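Local atomic coordinates of WZI (Escherichia coli, PDB entry 2YNK), a protein that binds carbohydrate as an outer-membrane lectin built on a beta-barrel and takes part in assembling the group 1 capsule on the cell surface. Residues G2-D7 / L32-I37; R232-G237 / G267-G272; W285-Y290 / G310-H315; D366-A371 / Y390-P395; Y422-L427 / E451-L456. One frame throughout, in Å; residues are numbered along the deposited sequence.

Interaction 1: residues G2-D7 / L32-I37; sequences GLVVND and LSQEEI
Leu3 and Val4 pair with Ser33 and Leu32 in a short, buried, two-stranded antiparallel sheet, set among the N-terminal helices and separate from the sheet of the barrel. Leu3-Ser33 is the non-hydrogen-bonded pair and Val4-Leu32 the hydrogen-bonded one. In the latter, Leu32 N donates a hydrogen bond to Val4 O at 3.0 Å, while the return bond from Val4 N to Leu32 O is bent and weak. Past the Leu3-Ser33 pair, Gln34 N donates to Gly2 O at 2.8 Å. Gln34 opens helix 34-42, and Ser33 before it is at the N-cap position, although its hydroxyl turns to Arg176 O on the barrel wall. The pairing therefore runs straight from strand into the first turn of a helix. Glu35, on that turn, has its chain bent at chi2 (72°), which brings the carboxylate back toward Gly2. OE2 accepts a hydrogen bond from Gly2 N at 3.3 Å on its syn side, and OE1 is held by Trp142 NE1. Val4 carries the apolar part. With CG1 anti to the backbone N (chi1 -167°), the other branch, CG2, is left to meet Gln34 CB at 3.9 Å and Ile37 CD1 at 4.1 Å; the Gln34 chain crosses the valine at about a right angle, and its OE1 goes on to Ala1 N. Leu62 of helix 49-65 and Leu10 of helix 8-19 pack on Val4, whereas Leu3 and Ser33 on the other face touch Gln175 of barrel strand 170-176.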
# COMPACT_ATOMS: atom_id res chain seq x y z
N GLY A 2 13.52 -5.78 10.90
CA GLY A 2 12.44 -4.92 11.29
C GLY A 2 11.36 -4.75 10.26
O GLY A 2 11.05 -5.69 9.53
N LEU A 3 10.78 -3.55 10.20
CA LEU A 3 9.69 -3.28 9.27
C LEU A 3 10.20 -3.10 7.85
O LEU A 3 11.34 -2.69 7.63
CB LEU A 3 8.94 -2.01 9.69
CG LEU A 3 8.35 -2.00 11.10
CD1 LEU A 3 7.50 -0.74 11.28
CD2 LEU A 3 7.57 -3.27 11.38
N VAL A 4 9.34 -3.44 6.89
CA VAL A 4 9.62 -3.28 5.47
C VAL A 4 8.38 -2.61 4.87
O VAL A 4 7.39 -3.26 4.60
CB VAL A 4 9.91 -4.63 4.78
CG1 VAL A 4 10.52 -4.42 3.40
CG2 VAL A 4 10.83 -5.48 5.64
N VAL A 5 8.45 -1.29 4.72
CA VAL A 5 7.33 -0.49 4.23
C VAL A 5 7.11 -0.69 2.73
O VAL A 5 7.94 -1.29 2.04
CB VAL A 5 7.54 1.02 4.52
CG1 VAL A 5 7.52 1.28 6.02
CG2 VAL A 5 8.82 1.54 3.88
N ASN A 6 5.98 -0.19 2.24
CA ASN A 6 5.59 -0.36 0.84
C ASN A 6 6.74 -0.16 -0.14
O ASN A 6 7.17 0.96 -0.36
CB ASN A 6 4.47 0.62 0.46
CG ASN A 6 3.25 0.51 1.34
OD1 ASN A 6 3.29 -0.08 2.42
ND2 ASN A 6 2.16 1.10 0.89
N ASP A 7 7.25 -1.25 -0.70
CA ASP A 7 8.15 -1.20 -1.86
C ASP A 7 7.46 -1.97 -2.96
O ASP A 7 6.88 -3.01 -2.72
CB ASP A 7 9.48 -1.85 -1.53
CG ASP A 7 10.48 -1.74 -2.67
OD1 ASP A 7 10.81 -0.60 -3.06
OD2 ASP A 7 10.95 -2.80 -3.16
N LEU A 32 5.60 -5.07 6.21
CA LEU A 32 5.89 -6.48 6.52
C LEU A 32 7.06 -6.58 7.49
O LEU A 32 8.04 -5.86 7.36
CB LEU A 32 6.26 -7.25 5.24
CG LEU A 32 5.32 -7.16 4.04
CD1 LEU A 32 5.99 -7.71 2.81
CD2 LEU A 32 4.02 -7.88 4.33
N SER A 33 6.97 -7.50 8.44
CA SER A 33 8.12 -7.88 9.27
C SER A 33 9.15 -8.64 8.43
O SER A 33 8.81 -9.59 7.75
CB SER A 33 7.67 -8.75 10.43
OG SER A 33 6.58 -8.16 11.10
N GLN A 34 10.40 -8.21 8.46
CA GLN A 34 11.45 -8.85 7.67
C GLN A 34 11.64 -10.31 8.14
O GLN A 34 11.81 -11.22 7.33
CB GLN A 34 12.77 -8.07 7.79
CG GLN A 34 13.68 -8.18 6.57
CD GLN A 34 15.09 -7.69 6.83
OE1 GLN A 34 15.31 -6.56 7.25
NE2 GLN A 34 16.07 -8.55 6.56
N GLU A 35 11.56 -10.51 9.45
CA GLU A 35 11.72 -11.81 10.07
C GLU A 35 10.73 -12.83 9.48
O GLU A 35 11.03 -14.04 9.43
CB GLU A 35 11.53 -11.70 11.60
CG GLU A 35 12.62 -10.90 12.32
CD GLU A 35 12.56 -9.38 12.09
OE1 GLU A 35 11.53 -8.85 11.61
OE2 GLU A 35 13.57 -8.70 12.38
N GLU A 36 9.57 -12.33 9.04
CA GLU A 36 8.56 -13.15 8.37
C GLU A 36 8.95 -13.44 6.91
O GLU A 36 8.66 -14.53 6.39
CB GLU A 36 7.19 -12.48 8.46
CG GLU A 36 6.08 -13.10 7.62
CD GLU A 36 5.75 -14.53 8.00
OE1 GLU A 36 6.12 -14.98 9.11
OE2 GLU A 36 5.10 -15.21 7.18
N ILE A 37 9.59 -12.48 6.25
CA ILE A 37 10.12 -12.74 4.91
C ILE A 37 11.22 -13.82 5.00
O ILE A 37 11.25 -14.74 4.19
CB ILE A 37 10.67 -11.47 4.22
CG1 ILE A 37 9.67 -10.30 4.25
CG2 ILE A 37 10.99 -11.77 2.76
CD1 ILE A 37 10.20 -9.02 3.62

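Interaction 2: residues R232-G237 / G267-G272; sequences RIMQWG and GNQLAG
Arg232 and Gln269 run side by side across neighbouring strands, both pointing the same way, and with Gln235 they have the most surface buried here. The arginine chain leaves CB with CG anti to the backbone N (chi1 -172°) and stays extended to NE, so that it first passes Ala271, whose CB is 4.0 Å from Arg232 CG. It then carries its guanidinium along Gln269: NH1 comes to 3.5 Å from Gln269 CG, a van der Waals contact of the charged group with the glutamine methylene, made obliquely, with guanidinium and amide planes 36° apart. The charge is met outside the pair, by a salt bridge from NH1 to Glu298. Gln269 bends at chi2 (69°), which brings its amide back toward Met234, OE1 lying 3.3 Å from CB of that selenomethionine. These strands, 226-236 and 268-278, are adjacent staves of the 18-stranded antiparallel barrel that closes on itself. Four backbone bonds hold them in register: Ile233 and Leu270 exchange two, Gln235 and Asn268 two more. CA-H...O contacts from Arg232 CA to Leu270 O and from Met234 CA to Asn268 O add to them. Gln235 sits on the other face with Ile233, Asn268 and Leu270. Its CB is 3.9 Å from Asn268 CB and its chain is extended, which places NE2 at 3.3 Å from Asn268 OD1. Ile233 and Gln235 also rest on Ile213 of strand 212-221, the next stave, and Met202 and Tyr205 touch Gln235 as well.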
# COMPACT_ATOMS: atom_id res chain seq x y z
N ARG A 232 -10.67 -2.69 10.67
CA ARG A 232 -11.52 -1.64 11.19
C ARG A 232 -10.69 -0.38 11.47
O ARG A 232 -9.55 -0.45 11.91
CB ARG A 232 -12.20 -2.16 12.46
CG ARG A 232 -13.28 -1.26 13.03
CD ARG A 232 -14.02 -1.98 14.15
NE ARG A 232 -14.54 -1.07 15.18
CZ ARG A 232 -15.66 -0.36 15.08
NH1 ARG A 232 -16.42 -0.41 13.99
NH2 ARG A 232 -16.02 0.42 16.09
N ILE A 233 -11.28 0.77 11.17
CA ILE A 233 -10.66 2.08 11.41
C ILE A 233 -11.69 2.99 12.05
O ILE A 233 -12.84 3.02 11.62
CB ILE A 233 -10.22 2.72 10.08
CG1 ILE A 233 -8.77 2.36 9.75
CG2 ILE A 233 -10.33 4.24 10.13
CD1 ILE A 233 -7.76 3.04 10.64
N MSE A 234 -11.29 3.74 13.07
CA MSE A 234 -12.17 4.81 13.57
C MSE A 234 -11.47 6.14 13.57
O MSE A 234 -10.32 6.27 13.99
CB MSE A 234 -12.80 4.50 14.92
CG MSE A 234 -11.79 4.11 15.99
SE MSE A 234 -12.68 4.15 17.74
CE MSE A 234 -11.62 2.67 18.50
N GLN A 235 -12.17 7.15 13.08
CA GLN A 235 -11.71 8.53 13.10
C GLN A 235 -12.26 9.15 14.38
O GLN A 235 -13.47 9.23 14.56
CB GLN A 235 -12.23 9.26 11.87
CG GLN A 235 -11.44 10.49 11.46
CD GLN A 235 -11.83 10.99 10.07
OE1 GLN A 235 -11.16 11.86 9.51
NE2 GLN A 235 -12.90 10.44 9.51
N TRP A 236 -11.38 9.57 15.28
CA TRP A 236 -11.75 9.81 16.67
C TRP A 236 -10.88 10.90 17.27
O TRP A 236 -9.78 11.15 16.79
CB TRP A 236 -11.62 8.49 17.43
CG TRP A 236 -11.88 8.56 18.92
CD1 TRP A 236 -13.09 8.45 19.58
CD2 TRP A 236 -10.88 8.75 19.97
NE1 TRP A 236 -12.92 8.56 20.93
CE2 TRP A 236 -11.62 8.75 21.23
CE3 TRP A 236 -9.51 8.93 20.00
CZ2 TRP A 236 -10.99 8.92 22.45
CZ3 TRP A 236 -8.87 9.10 21.23
CH2 TRP A 236 -9.60 9.09 22.43
N GLY A 237 -11.38 11.57 18.30
CA GLY A 237 -10.62 12.65 18.94
C GLY A 237 -10.53 13.94 18.14
O GLY A 237 -11.18 14.08 17.09
N GLY A 267 -17.04 8.86 17.23
CA GLY A 267 -16.17 8.94 16.06
C GLY A 267 -16.81 8.59 14.71
O GLY A 267 -18.03 8.51 14.61
N ASN A 268 -15.98 8.43 13.68
CA ASN A 268 -16.38 7.91 12.36
C ASN A 268 -15.65 6.59 12.06
O ASN A 268 -14.44 6.53 12.16
CB ASN A 268 -16.05 8.92 11.26
CG ASN A 268 -16.33 8.40 9.85
OD1 ASN A 268 -15.66 8.80 8.91
ND2 ASN A 268 -17.32 7.52 9.70
N GLN A 269 -16.41 5.56 11.68
CA GLN A 269 -15.88 4.21 11.50
C GLN A 269 -15.82 3.81 10.02
O GLN A 269 -16.63 4.26 9.20
CB GLN A 269 -16.74 3.19 12.27
CG GLN A 269 -16.44 3.08 13.76
CD GLN A 269 -16.86 4.31 14.55
OE1 GLN A 269 -16.01 5.00 15.15
NE2 GLN A 269 -18.16 4.59 14.56
N LEU A 270 -14.83 2.97 9.72
CA LEU A 270 -14.80 2.19 8.48
C LEU A 270 -14.39 0.76 8.84
O LEU A 270 -13.56 0.54 9.71
CB LEU A 270 -13.82 2.79 7.46
CG LEU A 270 -14.36 3.97 6.66
CD1 LEU A 270 -14.10 5.28 7.39
CD2 LEU A 270 -13.75 4.01 5.27
N ALA A 271 -14.99 -0.22 8.17
CA ALA A 271 -14.77 -1.62 8.52
C ALA A 271 -15.18 -2.56 7.39
O ALA A 271 -16.17 -2.32 6.70
CB ALA A 271 -15.52 -1.97 9.80
N GLY A 272 -14.40 -3.61 7.19
CA GLY A 272 -14.70 -4.58 6.16
C GLY A 272 -13.77 -5.77 6.09
O GLY A 272 -12.90 -5.95 6.95

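Interaction 3: residues W285-Y290 / G310-H315; sequences WPVSFY and GGIEGH
Tyr290 lays its ring across Gly311, its hydrogen-bonded partner on the neighbouring strand. From CB, chi1 of 53° sets CG between the backbone N and the carbonyl carbon, which leans the ring over strand 306-317. CG meets Gly311 O, and CD1 comes to 3.8 Å from Gly311 N. Further out, CE1 is 3.6 Å and CZ 3.7 Å from Gly311 CA, whose C-H points at the ring face in a CH-pi contact, 3.9 Å from CA to the ring centroid. The other flank belongs to Glu313: CD2 lies 3.3 Å from OE2, and CE2 has Glu313 CG in plane at its edge, with the carboxylate turned 87° from the ring. At the tip, OH hydrogen-bonds to Glu328 of strand 322-331, beyond strand 306-317. An aromatic ring covering a cross-strand glycine fits the mortise-and-tenon joint described for outer-membrane beta-barrels. Here it joins strand 287-295 to strand 306-317, with Ser288 and Glu313 forming the next two-bond backbone pair. Glu313 is tied down in turn: OE1 accepts His315 NE2 at 2.6 Å through its anti lone pair, in the imidazole plane, and OE2 makes a salt bridge with Lys276. The ring of His315 is fixed from its other nitrogen by Asn324. On the opposite face of the sheet, Val287 CG1 touches Ile312 CG1 at 4.2 Å.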
# COMPACT_ATOMS: atom_id res chain seq x y z
N TRP A 285 -2.16 -23.59 -11.58
CA TRP A 285 -2.09 -22.31 -12.27
C TRP A 285 -1.54 -21.28 -11.33
O TRP A 285 -2.00 -21.18 -10.19
CB TRP A 285 -3.47 -21.87 -12.76
CG TRP A 285 -4.04 -22.74 -13.86
CD1 TRP A 285 -3.39 -23.70 -14.62
CD2 TRP A 285 -5.41 -22.71 -14.37
NE1 TRP A 285 -4.24 -24.27 -15.53
CE2 TRP A 285 -5.47 -23.72 -15.44
CE3 TRP A 285 -6.56 -21.99 -14.07
CZ2 TRP A 285 -6.63 -23.97 -16.15
CZ3 TRP A 285 -7.73 -22.26 -14.80
CH2 TRP A 285 -7.76 -23.22 -15.81
N PRO A 286 -0.55 -20.49 -11.78
CA PRO A 286 0.02 -19.45 -10.94
C PRO A 286 -0.82 -18.19 -11.08
O PRO A 286 -0.36 -17.15 -11.56
CB PRO A 286 1.41 -19.29 -11.53
CG PRO A 286 1.20 -19.51 -12.99
CD PRO A 286 0.04 -20.46 -13.13
N VAL A 287 -2.07 -18.32 -10.65
CA VAL A 287 -3.10 -17.32 -10.83
C VAL A 287 -3.83 -17.22 -9.50
O VAL A 287 -3.98 -18.23 -8.80
CB VAL A 287 -4.09 -17.74 -11.93
CG1 VAL A 287 -5.27 -16.78 -12.00
CG2 VAL A 287 -3.39 -17.82 -13.27
N SER A 288 -4.25 -16.02 -9.14
CA SER A 288 -5.06 -15.83 -7.94
C SER A 288 -6.15 -14.83 -8.23
O SER A 288 -6.06 -14.07 -9.19
CB SER A 288 -4.22 -15.31 -6.78
OG SER A 288 -3.06 -16.10 -6.59
N PHE A 289 -7.18 -14.85 -7.41
CA PHE A 289 -8.14 -13.77 -7.44
C PHE A 289 -8.41 -13.29 -6.02
O PHE A 289 -8.30 -14.06 -5.06
CB PHE A 289 -9.42 -14.16 -8.20
CG PHE A 289 -10.23 -15.25 -7.58
CD1 PHE A 289 -9.94 -16.59 -7.84
CD2 PHE A 289 -11.32 -14.95 -6.77
CE1 PHE A 289 -10.71 -17.61 -7.28
CE2 PHE A 289 -12.10 -15.97 -6.21
CZ PHE A 289 -11.80 -17.30 -6.47
N TYR A 290 -8.71 -12.00 -5.91
CA TYR A 290 -8.86 -11.34 -4.63
C TYR A 290 -10.01 -10.33 -4.63
O TYR A 290 -10.46 -9.88 -5.68
CB TYR A 290 -7.55 -10.65 -4.26
CG TYR A 290 -7.01 -9.72 -5.33
CD1 TYR A 290 -7.48 -8.41 -5.44
CD2 TYR A 290 -6.03 -10.15 -6.22
CE1 TYR A 290 -7.00 -7.56 -6.42
CE2 TYR A 290 -5.54 -9.30 -7.20
CZ TYR A 290 -6.03 -8.00 -7.29
OH TYR A 290 -5.55 -7.14 -8.25
N GLY A 310 -12.30 -5.78 -6.44
CA GLY A 310 -12.02 -7.14 -6.85
C GLY A 310 -10.95 -7.15 -7.92
O GLY A 310 -10.75 -6.16 -8.62
N GLY A 311 -10.25 -8.28 -8.03
CA GLY A 311 -9.22 -8.44 -9.05
C GLY A 311 -8.73 -9.87 -9.27
O GLY A 311 -9.05 -10.79 -8.50
N ILE A 312 -7.95 -10.04 -10.32
CA ILE A 312 -7.40 -11.33 -10.68
C ILE A 312 -5.95 -11.08 -11.08
O ILE A 312 -5.66 -10.09 -11.77
CB ILE A 312 -8.22 -11.96 -11.84
CG1 ILE A 312 -7.72 -13.36 -12.16
CG2 ILE A 312 -8.19 -11.08 -13.08
CD1 ILE A 312 -8.44 -13.99 -13.33
N GLU A 313 -5.05 -11.94 -10.63
CA GLU A 313 -3.61 -11.77 -10.91
C GLU A 313 -2.98 -13.07 -11.37
O GLU A 313 -3.41 -14.16 -10.98
CB GLU A 313 -2.87 -11.23 -9.68
CG GLU A 313 -3.17 -11.98 -8.38
CD GLU A 313 -2.31 -11.52 -7.21
OE1 GLU A 313 -1.07 -11.50 -7.35
OE2 GLU A 313 -2.89 -11.18 -6.15
N GLY A 314 -1.95 -12.94 -12.20
CA GLY A 314 -1.16 -14.08 -12.67
C GLY A 314 0.32 -13.78 -12.63
O GLY A 314 0.73 -12.61 -12.65
N HIS A 315 1.12 -14.84 -12.58
CA HIS A 315 2.57 -14.73 -12.41
C HIS A 315 3.23 -15.87 -13.14
O HIS A 315 2.99 -17.02 -12.84
CB HIS A 315 2.91 -14.78 -10.93
CG HIS A 315 2.21 -13.73 -10.10
ND1 HIS A 315 2.70 -12.49 -9.95
CD2 HIS A 315 1.02 -13.78 -9.38
CE1 HIS A 315 1.87 -11.78 -9.16
NE2 HIS A 315 0.85 -12.56 -8.82

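Interaction 4: residues D366-A371 / Y390-P395; sequences DGQLVA and YAKVNP
Tyr390 pairs with Val370 through two backbone bonds, Tyr390 N to Val370 O at 3.0 Å and Val370 N to Tyr390 O at 3.1 Å. Its own ring leans to the far side, onto Thr409 and Lys411 of strand 408-422. Ala391 next turns to the other face, where its CB meets Leu369 CD1 at 4.2 Å; Ala391 CA also offers its hydrogen to Gln368 O. Lys392 returns to the face of Tyr390. Its O takes a bond from Gln368 N at 3.0 Å, while the bond from Lys392 N to Gln368 O is weak. Strands 368-377 and 383-393 form one antiparallel hairpin of the barrel wall, and this is its open end. The side chains of Gln368 and Lys392 lie side by side, pointing the same way, Lys392 CD 4.0 Å from Gln368 NE2. Beyond the strand, Asn394 has positive phi (41°), and its amide is held by Phe404 O and Gln398 N. Pro395 comes back against the first segment, with CD 3.4 Å from Asp366 CB and CG 3.5 Å from the same atom.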
# COMPACT_ATOMS: atom_id res chain seq x y z
N ASP A 366 -16.84 7.84 -4.47
CA ASP A 366 -17.75 7.84 -5.62
C ASP A 366 -17.10 7.46 -6.95
O ASP A 366 -17.66 7.72 -8.01
CB ASP A 366 -18.45 9.20 -5.76
CG ASP A 366 -19.05 9.69 -4.46
OD1 ASP A 366 -19.51 8.84 -3.66
OD2 ASP A 366 -19.06 10.92 -4.25
N GLY A 367 -15.94 6.81 -6.89
CA GLY A 367 -15.17 6.49 -8.08
C GLY A 367 -15.38 5.07 -8.58
O GLY A 367 -15.60 4.15 -7.80
N GLN A 368 -15.30 4.90 -9.90
CA GLN A 368 -15.31 3.58 -10.53
C GLN A 368 -14.00 3.42 -11.32
O GLN A 368 -13.58 4.34 -12.02
CB GLN A 368 -16.50 3.46 -11.47
CG GLN A 368 -17.81 3.84 -10.83
CD GLN A 368 -18.96 3.75 -11.80
OE1 GLN A 368 -19.21 2.71 -12.38
NE2 GLN A 368 -19.67 4.86 -11.97
N LEU A 369 -13.38 2.25 -11.20
CA LEU A 369 -12.05 2.03 -11.79
C LEU A 369 -11.83 0.58 -12.23
O LEU A 369 -12.10 -0.35 -11.48
CB LEU A 369 -10.98 2.45 -10.79
CG LEU A 369 -9.50 2.28 -11.15
CD1 LEU A 369 -8.73 3.51 -10.70
CD2 LEU A 369 -8.90 1.03 -10.51
N VAL A 370 -11.36 0.43 -13.46
CA VAL A 370 -10.87 -0.82 -13.99
C VAL A 370 -9.45 -0.55 -14.45
O VAL A 370 -9.20 0.43 -15.15
CB VAL A 370 -11.70 -1.30 -15.19
CG1 VAL A 370 -11.24 -2.68 -15.63
CG2 VAL A 370 -13.18 -1.31 -14.83
N ALA A 371 -8.51 -1.40 -14.06
CA ALA A 371 -7.11 -1.22 -14.44
C ALA A 371 -6.42 -2.55 -14.66
O ALA A 371 -6.63 -3.50 -13.91
CB ALA A 371 -6.37 -0.42 -13.40
N TYR A 390 -9.24 2.89 -16.88
CA TYR A 390 -10.45 3.67 -17.10
C TYR A 390 -10.99 4.03 -15.73
O TYR A 390 -11.10 3.16 -14.86
CB TYR A 390 -11.50 2.84 -17.86
CG TYR A 390 -12.89 3.47 -17.89
CD1 TYR A 390 -13.75 3.37 -16.79
CD2 TYR A 390 -13.33 4.16 -19.01
CE1 TYR A 390 -15.00 3.95 -16.80
CE2 TYR A 390 -14.59 4.74 -19.03
CZ TYR A 390 -15.42 4.63 -17.93
OH TYR A 390 -16.68 5.20 -17.95
N ALA A 391 -11.33 5.31 -15.53
CA ALA A 391 -11.74 5.80 -14.21
C ALA A 391 -12.70 7.00 -14.25
O ALA A 391 -12.35 8.07 -14.74
CB ALA A 391 -10.50 6.16 -13.40
N LYS A 392 -13.91 6.81 -13.74
CA LYS A 392 -14.83 7.91 -13.47
C LYS A 392 -14.58 8.34 -12.03
O LYS A 392 -14.69 7.52 -11.13
CB LYS A 392 -16.29 7.49 -13.61
CG LYS A 392 -16.71 7.13 -15.02
CD LYS A 392 -18.22 6.91 -15.12
CE LYS A 392 -19.00 8.22 -15.33
NZ LYS A 392 -19.04 9.11 -14.14
N VAL A 393 -14.27 9.62 -11.82
CA VAL A 393 -13.87 10.11 -10.51
C VAL A 393 -14.66 11.35 -10.07
O VAL A 393 -15.06 12.18 -10.90
CB VAL A 393 -12.36 10.42 -10.49
CG1 VAL A 393 -11.56 9.16 -10.76
CG2 VAL A 393 -12.00 11.49 -11.51
N ASN A 394 -14.89 11.45 -8.76
CA ASN A 394 -15.53 12.60 -8.11
C ASN A 394 -16.75 13.20 -8.86
O ASN A 394 -16.80 14.40 -9.14
CB ASN A 394 -14.48 13.68 -7.80
CG ASN A 394 -14.96 14.68 -6.75
OD1 ASN A 394 -16.11 14.62 -6.29
ND2 ASN A 394 -14.09 15.61 -6.37
N PRO A 395 -17.76 12.36 -9.15
CA PRO A 395 -18.92 12.82 -9.91
C PRO A 395 -19.68 14.00 -9.28
O PRO A 395 -20.35 14.74 -9.99
CB PRO A 395 -19.81 11.57 -9.97
CG PRO A 395 -19.42 10.78 -8.77
CD PRO A 395 -17.95 11.01 -8.62

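Interaction 5: residues Y422-L427 / E451-L456; sequences YQSVRL and EIPFSL
Val425 runs alongside Ile452, CG1 to CG1 at 3.7 Å, the two side chains pointing the same way. The valine reaches there because CG1 is anti to its backbone nitrogen (chi1 -174°). On the other face of the sheet Arg426 and Glu451 also lie side by side, but the arginine chain is extended and carries its head past the carboxylate: Arg426 CD is 3.9 Å from Glu451 OE1, and NE stands 5.1 Å from it, too far for a salt bridge. The arginine forms a salt bridge with Asp420 and a hydrogen bond to Asn381 O, and the glutamate a salt bridge with Arg61 of helix 49-65. The backbones of this pair exchange two bonds, Arg426 N to Glu451 O at 3.0 Å and Glu451 N to Arg426 O at 2.8 Å. Just before it, a type II' turn from Tyr422 to Val425 connects strand 408-422 to strand 425-435, and Ser424 O, third in the turn, meets Pro453 CD at 3.6 Å. Leu427 lines a dodecane pocket. Strand 425-435 thus lies between strand 408-422 and the final strand, 444-454, which bonds through Ile452 and Phe454 to strand 69-76 and closes the barrel.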
# COMPACT_ATOMS: atom_id res chain seq x y z
N TYR A 422 24.33 1.98 -12.88
CA TYR A 422 25.73 1.95 -12.52
C TYR A 422 25.87 1.23 -11.19
O TYR A 422 25.27 1.64 -10.20
CB TYR A 422 26.25 3.38 -12.40
CG TYR A 422 27.72 3.49 -12.07
CD1 TYR A 422 28.68 3.49 -13.08
CD2 TYR A 422 28.16 3.58 -10.76
CE1 TYR A 422 30.03 3.59 -12.79
CE2 TYR A 422 29.50 3.68 -10.45
CZ TYR A 422 30.44 3.68 -11.47
OH TYR A 422 31.78 3.78 -11.18
N GLN A 423 26.64 0.16 -11.17
CA GLN A 423 26.73 -0.70 -10.00
C GLN A 423 25.35 -0.86 -9.35
O GLN A 423 24.48 -1.53 -9.91
CB GLN A 423 27.78 -0.17 -9.03
CG GLN A 423 29.20 -0.31 -9.55
CD GLN A 423 30.24 0.20 -8.58
OE1 GLN A 423 30.93 -0.58 -7.91
NE2 GLN A 423 30.36 1.52 -8.48
N SER A 424 25.12 -0.22 -8.20
CA SER A 424 23.87 -0.39 -7.45
C SER A 424 22.89 0.78 -7.61
O SER A 424 21.81 0.78 -7.01
CB SER A 424 24.20 -0.61 -5.98
OG SER A 424 23.15 -1.32 -5.34
N VAL A 425 23.25 1.78 -8.42
CA VAL A 425 22.41 2.95 -8.62
C VAL A 425 21.27 2.61 -9.57
O VAL A 425 21.51 2.38 -10.76
CB VAL A 425 23.20 4.14 -9.19
CG1 VAL A 425 22.31 5.38 -9.23
CG2 VAL A 425 24.47 4.41 -8.38
N ARG A 426 20.04 2.61 -9.05
CA ARG A 426 18.86 2.23 -9.83
C ARG A 426 18.00 3.43 -10.24
O ARG A 426 17.77 4.35 -9.47
CB ARG A 426 17.98 1.24 -9.06
CG ARG A 426 16.93 0.56 -9.92
CD ARG A 426 16.21 -0.53 -9.15
NE ARG A 426 15.33 -1.35 -9.99
CZ ARG A 426 15.73 -2.29 -10.84
NH1 ARG A 426 17.02 -2.53 -11.01
NH2 ARG A 426 14.85 -2.98 -11.55
N LEU A 427 17.50 3.34 -11.46
CA LEU A 427 16.76 4.40 -12.12
C LEU A 427 15.35 3.88 -12.42
O LEU A 427 15.19 2.75 -12.86
CB LEU A 427 17.50 4.75 -13.40
CG LEU A 427 17.09 5.96 -14.24
CD1 LEU A 427 17.22 7.25 -13.45
CD2 LEU A 427 17.95 6.00 -15.50
N GLU A 451 17.69 5.67 -7.05
CA GLU A 451 18.02 5.09 -5.75
C GLU A 451 19.52 4.84 -5.66
O GLU A 451 20.09 4.17 -6.53
CB GLU A 451 17.31 3.75 -5.57
CG GLU A 451 15.78 3.81 -5.59
CD GLU A 451 15.14 2.43 -5.40
OE1 GLU A 451 15.78 1.42 -5.76
OE2 GLU A 451 14.00 2.35 -4.88
N ILE A 452 20.16 5.38 -4.62
CA ILE A 452 21.59 5.19 -4.40
C ILE A 452 21.85 4.71 -2.98
O ILE A 452 21.80 5.51 -2.04
CB ILE A 452 22.40 6.49 -4.64
CG1 ILE A 452 22.11 7.11 -6.02
CG2 ILE A 452 23.89 6.20 -4.54
CD1 ILE A 452 20.89 7.99 -6.04
N PRO A 453 22.12 3.41 -2.81
CA PRO A 453 22.48 2.89 -1.49
C PRO A 453 23.99 2.95 -1.22
O PRO A 453 24.78 2.73 -2.13
CB PRO A 453 22.00 1.44 -1.53
CG PRO A 453 21.39 1.22 -2.88
CD PRO A 453 21.89 2.32 -3.76
N PHE A 454 24.37 3.27 0.02
CA PHE A 454 25.76 3.44 0.43
C PHE A 454 26.02 2.66 1.72
O PHE A 454 25.13 2.54 2.55
CB PHE A 454 26.06 4.90 0.76
CG PHE A 454 26.08 5.82 -0.43
CD1 PHE A 454 27.13 5.79 -1.34
CD2 PHE A 454 25.08 6.78 -0.60
CE1 PHE A 454 27.16 6.66 -2.42
CE2 PHE A 454 25.10 7.65 -1.68
CZ PHE A 454 26.15 7.59 -2.59
N SER A 455 27.25 2.17 1.89
CA SER A 455 27.69 1.56 3.16
C SER A 455 28.42 2.59 4.02
O SER A 455 29.01 3.54 3.50
CB SER A 455 28.63 0.38 2.90
OG SER A 455 28.05 -0.56 2.02
N LEU A 456 28.39 2.38 5.34
CA LEU A 456 29.11 3.23 6.30
C LEU A 456 29.88 2.37 7.30
O LEU A 456 30.63 1.47 6.91
CB LEU A 456 28.13 4.15 7.04
CG LEU A 456 27.56 5.31 6.22
CD1 LEU A 456 26.36 5.94 6.90
CD2 LEU A 456 28.64 6.35 5.95

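How the interactions relate
Along the chain the five contacts follow in series; none nests in or crosses another. Interaction 1 closes the loop that holds helix 8-19, within the N-terminal helical part. Interaction 2 closes 238-266, part of it unmodelled, between two barrel strands. Interaction 3 closes 291-309, holding the rest of strand 287-295 and the start of 306-317, and interactions 4 and 5 each join the open end of a hairpin. Helices and barrel are tied together too: Arg61 bridges Asp7 of interaction 1 and Glu451 of interaction 5, whose nearest atoms are about 5 Å apart, and Asp19 of helix 8-19 reaches Ser288 of interaction 3. Strand 322-331 links interactions 3 and 4, with Glu328 bonding to both.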